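Local coordinates for malonyl coenzyme A-acyl carrier protein transacylase (PDB 2H1Y) that probably transfers the malonyl group from malonyl-CoA to holo acyl carrier protein, giving malonyl-ACP and free CoA, at residues P20-Q25 against Y71-I76; A75-S80 against L117-A122; V146-S151 against A197-F202. All coordinates share one frame; numbering follows the deposited sequence.

How the interactions relate
Interactions 1 and 2 belong to the buried part of the molecule and share helix 69-90: A75 and I76 fall in both, and the two contacts are centred about 11 Å apart. In interaction 1 the helix bears on a glycine-rich loop, so methyl groups meet backbone carbonyls and one glutamine pair is bonded. Immediately beyond, Y77 and L78 of the same helix meet the start of helix 119-137 in interaction 2, through aromatic and aliphatic packing. Interaction 3, at the surface and centred about 32 Å from interaction 2, differs in kind: backbone hydrogen bonds between two antiparallel strands do the joining, with valines and the stems of longer side chains along the seam.

Interaction 1: P20-Q25 against Y71-I76; sequences PGQGSQ and YTQPAI
T72 meets the loop through its methyl: CG2 lies anti to the backbone N and rests against the amide end of Q25, 3.6 Å from CD, while Q22 passes it at about a right angle. Its hydroxyl OG1 serves the segment before the helix instead, bonding to the carbonyls of L66 and E68. Q25 offers that methyl a broad surface because its chain folds back at chi2 (-77°), which brings OE1 within 3.0 Å of G23 N; the amide hydrogen arrives in the carbonyl plane on a lone pair, tying side chain to turn.

Q73 supplies the one polar link across the contact. Its NE2 donates to Q22 OE1 at 3.3 Å, a long and bent bond (138° at the hydrogen), and the two amide planes stand 59° apart. Both glutamines have further partners, Q73 OE1 taking R129 and Q22 NE2 meeting S69.

The 20-25 segment carries the GQGSQ motif of the FabD family, following the central strand 15-19 of the parallel part of the large sheet. In related acyltransferases this loop contributes to the oxyanion hole; here helix 69-90 packs against the loop through T72, Q73 and I76.

Beyond P74, whose N lacks a bond to the preceding turn and kinks the helix, I76 packs against the loop from P20 to Q25. Its two branches reach different carbonyls: CG2 is 3.4 Å from P20 O, and CD1 is 3.4 Å from G21 O. CD1 also lies 3.8 Å from S24 OG. That hydroxyl is already engaged, donating to G21 O over 2.7 Å in the carbonyl plane and bracing the type II turn from G21 to S24.

Interaction 2: A75-S80 against L117-A122; sequences AIYLVS and LDFEKA
The phenol end of Y77 projects from helix 69-90 into a hollow at the first turn of helix 119-137, bounded by the ring of F119 and the small side chain of A122. A122 CB sits over one face of the Y77 ring, 3.3 Å from CZ, a close fit. F119 also meets this ring, CD1 standing 3.7 Å from Y77 CE2 in an oblique approach, and Y77 OH comes within 3.6 Å of F119 CA. With chi1 at 169°, Y77 CG lies anti to the backbone N, which directs the ring toward the 117-122 segment.

These two helices belong to the larger, alpha/beta hydrolase-like part of the acyltransferase fold, where residues 75-80 of helix 69-90 are buried. Helix 105-116 closes off the end of the Y77 hollow: S112 OG bonds to Y77 OH, giving the buried phenol a polar partner, and also to the carbonyl of L117.

A second bump lies one residue along. L78 CD2 touches the edge of the F119 ring, near its plane, 3.9 Å from CZ. Y81 also meets the F119 ring, at about 35° between planes, and L43 and R46 of helix 38-51 pack against it.

Interaction 3: V146-S151 against A197-F202; sequences VVLGVS and AKRVVF
V146 and V201 face each other as an antiparallel hydrogen-bonded pair, their CB atoms 4.4 Å apart on one face of the sheet. Strands 142-148 and 199-202, first and last of the four along the chain, lie side by side in an antiparallel sheet of order 2-3-1-4, the beta-alpha-beta-beta-alpha-beta arrangement of the ferredoxin-like small subdomain of this family; 199-202 is an outermost strand of that sheet. The two short strand segments run at 170° to each other. V146 N donates to V201 O (2.6 Å) and V201 N returns a bond to V146 O.

L148 and R199 lie on the same face as V146 and V201. They approach at their stems, L148 CB lying 4.0 Å from R199 CB, while L148 CD1 takes an oblique position about the R199 guanidinium; the backbone bond from L148 N to R199 O is weak. R199 and V201 are both exposed, so this side is partly open to solvent.

V147 and V200, the non-hydrogen-bonded pair, put their side chains on the other face, where helix 189-195 lies. There the methyl of A197 packs against two neighbouring valine methyls, CB being 3.9 Å from V147 CG1 and 3.8 Å from V150 CG2; L192 and M195 add to this apolar patch.

Where strand 142-148 ends, K198 curls back toward G149, its chain turned at chi2, chi3 and chi4 until NZ is 3.7 Å from G149 CA. L148 O receives the backbone N-H of K198 at 2.9 Å, and the CA-H of A197 points to this same oxygen, with 3.4 Å from CA to O.

Interaction 1: P20-Q25 against Y71-I76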
loop_
_atom_site.group_PDB
_atom_site.type_symbol
_atom_site.label_atom_id
_atom_site.label_comp_id
_atom_site.label_asym_id
_atom_site.label_seq_id
_atom_site.Cartn_x
_atom_site.Cartn_y
_atom_site.Cartn_z
ATOM N N PRO A 20 -1.358 -4.068 0.601
ATOM C CA PRO A 20 -1.489 -3.383 -0.667
ATOM C C PRO A 20 -1.818 -1.920 -0.462
ATOM O O PRO A 20 -2.253 -1.538 0.623
ATOM C CB PRO A 20 -2.657 -4.115 -1.342
ATOM C CG PRO A 20 -3.453 -4.717 -0.265
ATOM C CD PRO A 20 -2.574 -4.819 0.955
ATOM N N GLY A 21 -1.588 -1.132 -1.507
ATOM C CA GLY A 21 -1.850 0.292 -1.541
ATOM C C GLY A 21 -2.800 0.635 -2.669
ATOM O O GLY A 21 -3.634 -0.176 -3.076
ATOM N N GLN A 22 -2.679 1.848 -3.177
ATOM C CA GLN A 22 -3.660 2.398 -4.095
ATOM C C GLN A 22 -3.707 1.637 -5.432
ATOM O O GLN A 22 -2.664 1.227 -5.950
ATOM C CB GLN A 22 -3.401 3.892 -4.290
ATOM C CG GLN A 22 -4.679 4.714 -4.445
ATOM C CD GLN A 22 -4.530 6.122 -3.883
ATOM O OE1 GLN A 22 -3.962 6.336 -2.793
ATOM N NE2 GLN A 22 -5.035 7.103 -4.634
ATOM N N GLY A 23 -4.923 1.463 -5.970
ATOM C CA GLY A 23 -5.194 0.547 -7.085
ATOM C C GLY A 23 -5.828 -0.808 -6.717
ATOM O O GLY A 23 -6.216 -1.582 -7.610
ATOM N N SER A 24 -5.941 -1.105 -5.418
ATOM C CA SER A 24 -6.514 -2.370 -4.948
ATOM C C SER A 24 -7.916 -2.204 -4.342
ATOM O O SER A 24 -8.632 -3.183 -4.107
ATOM C CB SER A 24 -5.566 -3.044 -3.960
ATOM O OG SER A 24 -5.321 -2.232 -2.827
ATOM N N GLN A 25 -8.320 -0.959 -4.102
ATOM C CA GLN A 25 -9.692 -0.693 -3.697
ATOM C C GLN A 25 -10.658 -1.153 -4.787
ATOM O O GLN A 25 -10.324 -1.146 -5.976
ATOM C CB GLN A 25 -9.917 0.793 -3.366
ATOM C CG GLN A 25 -10.089 1.706 -4.573
ATOM C CD GLN A 25 -8.784 2.011 -5.264
ATOM O OE1 GLN A 25 -7.735 1.450 -4.932
ATOM N NE2 GLN A 25 -8.834 2.913 -6.228
ATOM N N TYR A 71 -10.373 8.876 0.936
ATOM C CA TYR A 71 -11.227 7.764 1.361
ATOM C C TYR A 71 -10.753 6.394 0.900
ATOM O O TYR A 71 -11.035 5.367 1.552
ATOM C CB TYR A 71 -12.712 8.038 1.069
ATOM C CG TYR A 71 -13.169 9.266 1.824
ATOM C CD1 TYR A 71 -13.567 9.180 3.160
ATOM C CD2 TYR A 71 -13.119 10.530 1.230
ATOM C CE1 TYR A 71 -13.955 10.315 3.867
ATOM C CE2 TYR A 71 -13.504 11.671 1.926
ATOM C CZ TYR A 71 -13.922 11.555 3.242
ATOM O OH TYR A 71 -14.312 12.689 3.929
ATOM N N THR A 72 -9.998 6.384 -0.191
ATOM C CA THR A 72 -9.338 5.169 -0.649
ATOM C C THR A 72 -8.329 4.633 0.374
ATOM O O THR A 72 -8.410 3.461 0.798
ATOM C CB THR A 72 -8.631 5.425 -1.933
ATOM O OG1 THR A 72 -9.569 5.964 -2.846
ATOM C CG2 THR A 72 -8.113 4.136 -2.494
ATOM N N GLN A 73 -7.400 5.508 0.773
ATOM C CA GLN A 73 -6.339 5.122 1.694
ATOM C C GLN A 73 -6.889 4.461 2.991
ATOM O O GLN A 73 -6.473 3.351 3.331
ATOM C CB GLN A 73 -5.365 6.285 1.914
ATOM C CG GLN A 73 -4.675 6.723 0.595
ATOM C CD GLN A 73 -3.397 7.564 0.785
ATOM O OE1 GLN A 73 -2.831 7.644 1.873
ATOM N NE2 GLN A 73 -2.932 8.168 -0.295
ATOM N N PRO A 74 -7.858 5.094 3.684
ATOM C CA PRO A 74 -8.432 4.404 4.844
ATOM C C PRO A 74 -9.339 3.210 4.542
ATOM O O PRO A 74 -9.523 2.359 5.415
ATOM C CB PRO A 74 -9.219 5.503 5.559
ATOM C CG PRO A 74 -9.575 6.455 4.507
ATOM C CD PRO A 74 -8.439 6.439 3.520
ATOM N N ALA A 75 -9.885 3.113 3.336
ATOM C CA ALA A 75 -10.702 1.943 2.993
ATOM C C ALA A 75 -9.806 0.715 2.848
ATOM O O ALA A 75 -10.109 -0.370 3.377
ATOM C CB ALA A 75 -11.466 2.185 1.715
ATOM N N ILE A 76 -8.694 0.893 2.129
ATOM C CA ILE A 76 -7.719 -0.181 1.965
ATOM C C ILE A 76 -7.214 -0.564 3.359
ATOM O O ILE A 76 -7.224 -1.743 3.726
ATOM C CB ILE A 76 -6.584 0.220 0.998
ATOM C CG1 ILE A 76 -7.160 0.512 -0.385
ATOM C CG2 ILE A 76 -5.530 -0.872 0.914
ATOM C CD1 ILE A 76 -6.204 1.159 -1.347
#

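Interaction 2: A75-S80 against L117-A122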
loop_
_atom_site.group_PDB
_atom_site.type_symbol
_atom_site.label_atom_id
_atom_site.label_comp_id
_atom_site.label_asym_id
_atom_site.label_seq_id
_atom_site.Cartn_x
_atom_site.Cartn_y
_atom_site.Cartn_z
ATOM N N ALA A 75 -9.885 3.113 3.336
ATOM C CA ALA A 75 -10.702 1.943 2.993
ATOM C C ALA A 75 -9.806 0.715 2.848
ATOM O O ALA A 75 -10.109 -0.370 3.377
ATOM C CB ALA A 75 -11.466 2.185 1.715
ATOM N N ILE A 76 -8.694 0.893 2.129
ATOM C CA ILE A 76 -7.719 -0.181 1.965
ATOM C C ILE A 76 -7.214 -0.564 3.359
ATOM O O ILE A 76 -7.224 -1.743 3.726
ATOM C CB ILE A 76 -6.584 0.220 0.998
ATOM C CG1 ILE A 76 -7.160 0.512 -0.385
ATOM C CG2 ILE A 76 -5.530 -0.872 0.914
ATOM C CD1 ILE A 76 -6.204 1.159 -1.347
ATOM N N TYR A 77 -6.828 0.426 4.169
ATOM C CA TYR A 77 -6.408 0.078 5.535
ATOM C C TYR A 77 -7.469 -0.771 6.238
ATOM O O TYR A 77 -7.145 -1.755 6.913
ATOM C CB TYR A 77 -6.056 1.303 6.382
ATOM C CG TYR A 77 -5.875 0.981 7.874
ATOM C CD1 TYR A 77 -4.755 0.267 8.341
ATOM C CD2 TYR A 77 -6.837 1.375 8.809
ATOM C CE1 TYR A 77 -4.607 -0.034 9.696
ATOM C CE2 TYR A 77 -6.699 1.087 10.156
ATOM C CZ TYR A 77 -5.593 0.384 10.599
ATOM O OH TYR A 77 -5.483 0.133 11.955
ATOM N N LEU A 78 -8.731 -0.392 6.063
ATOM C CA LEU A 78 -9.824 -1.049 6.768
ATOM C C LEU A 78 -9.878 -2.544 6.492
ATOM O O LEU A 78 -9.877 -3.363 7.410
ATOM C CB LEU A 78 -11.133 -0.414 6.359
ATOM C CG LEU A 78 -12.244 -0.232 7.374
ATOM C CD1 LEU A 78 -13.505 0.035 6.568
ATOM C CD2 LEU A 78 -12.396 -1.438 8.345
ATOM N N VAL A 79 -9.924 -2.909 5.220
ATOM C CA VAL A 79 -9.973 -4.316 4.863
ATOM C C VAL A 79 -8.673 -5.050 5.293
ATOM O O VAL A 79 -8.734 -6.152 5.872
ATOM C CB VAL A 79 -10.332 -4.488 3.378
ATOM C CG1 VAL A 79 -10.363 -5.967 2.973
ATOM C CG2 VAL A 79 -11.679 -3.767 3.069
ATOM N N SER A 80 -7.509 -4.445 5.061
ATOM C CA SER A 80 -6.259 -5.029 5.577
ATOM C C SER A 80 -6.341 -5.337 7.079
ATOM O O SER A 80 -5.986 -6.439 7.510
ATOM C CB SER A 80 -5.073 -4.122 5.301
ATOM O OG SER A 80 -4.774 -4.101 3.923
ATOM N N LEU A 117 0.076 1.574 16.070
ATOM C CA LEU A 117 -0.987 2.454 15.612
ATOM C C LEU A 117 -2.346 1.799 15.817
ATOM O O LEU A 117 -2.653 0.792 15.177
ATOM C CB LEU A 117 -0.741 2.766 14.147
ATOM C CG LEU A 117 -0.843 4.173 13.595
ATOM C CD1 LEU A 117 -0.342 5.217 14.575
ATOM C CD2 LEU A 117 -0.054 4.226 12.289
ATOM N N ASP A 118 -3.138 2.357 16.740
ATOM C CA ASP A 118 -4.484 1.860 17.037
ATOM C C ASP A 118 -5.399 2.015 15.840
ATOM O O ASP A 118 -5.192 2.891 14.975
ATOM C CB ASP A 118 -5.120 2.604 18.227
ATOM C CG ASP A 118 -4.310 2.479 19.497
ATOM O OD1 ASP A 118 -3.656 1.422 19.690
ATOM O OD2 ASP A 118 -4.316 3.440 20.303
ATOM N N PHE A 119 -6.435 1.182 15.821
ATOM C CA PHE A 119 -7.427 1.220 14.763
ATOM C C PHE A 119 -7.882 2.632 14.371
ATOM O O PHE A 119 -7.622 3.068 13.245
ATOM C CB PHE A 119 -8.620 0.316 15.085
ATOM C CG PHE A 119 -9.589 0.190 13.954
ATOM C CD1 PHE A 119 -9.142 -0.138 12.674
ATOM C CD2 PHE A 119 -10.940 0.416 14.160
ATOM C CE1 PHE A 119 -10.018 -0.232 11.623
ATOM C CE2 PHE A 119 -11.838 0.324 13.120
ATOM C CZ PHE A 119 -11.379 -0.014 11.840
ATOM N N GLU A 120 -8.544 3.358 15.272
ATOM C CA GLU A 120 -9.134 4.646 14.847
ATOM C C GLU A 120 -8.086 5.705 14.563
ATOM O O GLU A 120 -8.298 6.546 13.704
ATOM C CB GLU A 120 -10.297 5.173 15.725
ATOM C CG GLU A 120 -10.357 4.687 17.145
ATOM C CD GLU A 120 -10.881 3.268 17.261
ATOM O OE1 GLU A 120 -10.081 2.395 17.680
ATOM O OE2 GLU A 120 -12.069 3.026 16.937
ATOM N N LYS A 121 -6.943 5.627 15.237
ATOM C CA LYS A 121 -5.825 6.514 14.922
ATOM C C LYS A 121 -5.252 6.279 13.523
ATOM O O LYS A 121 -4.848 7.234 12.842
ATOM C CB LYS A 121 -4.729 6.413 15.976
ATOM C CG LYS A 121 -4.983 7.261 17.210
ATOM C CD LYS A 121 -3.672 7.544 17.953
ATOM C CE LYS A 121 -3.916 8.219 19.296
ATOM N NZ LYS A 121 -4.343 7.203 20.276
ATOM N N ALA A 122 -5.221 5.027 13.083
ATOM C CA ALA A 122 -4.671 4.724 11.760
ATOM C C ALA A 122 -5.601 5.181 10.638
ATOM O O ALA A 122 -5.141 5.728 9.629
ATOM C CB ALA A 122 -4.349 3.260 11.637
#

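Interaction 3: V146-S151 against A197-F202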
loop_
_atom_site.group_PDB
_atom_site.type_symbol
_atom_site.label_atom_id
_atom_site.label_comp_id
_atom_site.label_asym_id
_atom_site.label_seq_id
_atom_site.Cartn_x
_atom_site.Cartn_y
_atom_site.Cartn_z
ATOM N N VAL A 146 1.541 4.494 -15.493
ATOM C CA VAL A 146 2.181 3.168 -15.558
ATOM C C VAL A 146 2.882 2.971 -16.907
ATOM O O VAL A 146 2.270 3.118 -17.956
ATOM C CB VAL A 146 1.173 1.996 -15.301
ATOM C CG1 VAL A 146 1.896 0.695 -15.171
ATOM C CG2 VAL A 146 0.403 2.197 -14.041
ATOM N N VAL A 147 4.166 2.642 -16.874
ATOM C CA VAL A 147 4.897 2.230 -18.068
ATOM C C VAL A 147 5.233 0.739 -17.968
ATOM O O VAL A 147 5.542 0.246 -16.908
ATOM C CB VAL A 147 6.204 3.048 -18.276
ATOM C CG1 VAL A 147 6.759 2.823 -19.676
ATOM C CG2 VAL A 147 5.973 4.539 -18.062
ATOM N N LEU A 148 5.180 0.025 -19.086
ATOM C CA LEU A 148 5.446 -1.409 -19.087
ATOM C C LEU A 148 6.510 -1.785 -20.098
ATOM O O LEU A 148 6.386 -1.490 -21.279
ATOM C CB LEU A 148 4.164 -2.170 -19.405
ATOM C CG LEU A 148 3.831 -3.349 -18.497
ATOM C CD1 LEU A 148 2.651 -2.954 -17.569
ATOM C CD2 LEU A 148 3.471 -4.561 -19.358
ATOM N N GLY A 149 7.563 -2.432 -19.626
ATOM C CA GLY A 149 8.578 -2.966 -20.520
ATOM C C GLY A 149 9.820 -2.137 -20.787
ATOM O O GLY A 149 10.693 -2.567 -21.547
ATOM N N VAL A 150 9.914 -0.949 -20.199
ATOM C CA VAL A 150 11.165 -0.186 -20.248
ATOM C C VAL A 150 11.957 -0.385 -18.958
ATOM O O VAL A 150 11.387 -0.430 -17.857
ATOM C CB VAL A 150 10.940 1.310 -20.478
ATOM C CG1 VAL A 150 12.283 2.023 -20.668
ATOM C CG2 VAL A 150 10.041 1.533 -21.673
ATOM N N SER A 151 13.271 -0.509 -19.111
ATOM C CA SER A 151 14.182 -0.780 -18.001
ATOM C C SER A 151 14.092 0.246 -16.863
ATOM O O SER A 151 13.927 1.447 -17.092
ATOM C CB SER A 151 15.606 -0.818 -18.535
ATOM O OG SER A 151 16.494 -1.207 -17.513
ATOM N N ALA A 197 8.351 0.636 -24.716
ATOM C CA ALA A 197 7.159 0.557 -23.886
ATOM C C ALA A 197 6.065 -0.193 -24.638
ATOM O O ALA A 197 5.624 0.241 -25.700
ATOM C CB ALA A 197 6.679 1.934 -23.481
ATOM N N LYS A 198 5.640 -1.320 -24.074
ATOM C CA LYS A 198 4.539 -2.121 -24.619
ATOM C C LYS A 198 3.161 -1.603 -24.195
ATOM O O LYS A 198 2.160 -1.982 -24.792
ATOM C CB LYS A 198 4.704 -3.603 -24.248
ATOM C CG LYS A 198 6.164 -4.082 -24.229
ATOM C CD LYS A 198 6.339 -5.543 -24.641
ATOM C CE LYS A 198 7.032 -6.372 -23.538
ATOM N NZ LYS A 198 8.279 -5.758 -22.973
ATOM N N ARG A 199 3.108 -0.729 -23.189
ATOM C CA ARG A 199 1.830 -0.212 -22.667
ATOM C C ARG A 199 2.058 1.019 -21.801
ATOM O O ARG A 199 2.974 1.025 -20.967
ATOM C CB ARG A 199 1.118 -1.296 -21.831
ATOM C CG ARG A 199 -0.351 -1.013 -21.496
ATOM C CD ARG A 199 -1.140 -2.315 -21.214
ATOM N NE ARG A 199 -0.960 -2.825 -19.845
ATOM C CZ ARG A 199 -1.538 -3.929 -19.357
ATOM N NH1 ARG A 199 -2.341 -4.663 -20.117
ATOM N NH2 ARG A 199 -1.310 -4.310 -18.101
ATOM N N VAL A 200 1.234 2.051 -21.983
ATOM C CA VAL A 200 1.324 3.244 -21.135
ATOM C C VAL A 200 -0.055 3.723 -20.639
ATOM O O VAL A 200 -0.788 4.414 -21.350
ATOM C CB VAL A 200 2.120 4.402 -21.808
ATOM C CG1 VAL A 200 2.262 5.557 -20.866
ATOM C CG2 VAL A 200 3.494 3.960 -22.221
ATOM N N VAL A 201 -0.387 3.357 -19.402
ATOM C CA VAL A 201 -1.680 3.671 -18.785
ATOM C C VAL A 201 -1.527 4.788 -17.755
ATOM O O VAL A 201 -0.653 4.722 -16.886
ATOM C CB VAL A 201 -2.265 2.427 -18.045
ATOM C CG1 VAL A 201 -3.570 2.774 -17.303
ATOM C CG2 VAL A 201 -2.469 1.261 -19.001
ATOM N N PHE A 202 -2.378 5.802 -17.845
ATOM C CA PHE A 202 -2.493 6.807 -16.793
ATOM C C PHE A 202 -3.364 6.322 -15.642
ATOM O O PHE A 202 -4.487 5.880 -15.856
ATOM C CB PHE A 202 -3.093 8.097 -17.347
ATOM C CG PHE A 202 -2.110 8.951 -18.057
ATOM C CD1 PHE A 202 -1.411 9.936 -17.366
ATOM C CD2 PHE A 202 -1.866 8.764 -19.416
ATOM C CE1 PHE A 202 -0.489 10.725 -18.014
ATOM C CE2 PHE A 202 -0.934 9.547 -20.082
ATOM C CZ PHE A 202 -0.246 10.533 -19.381
#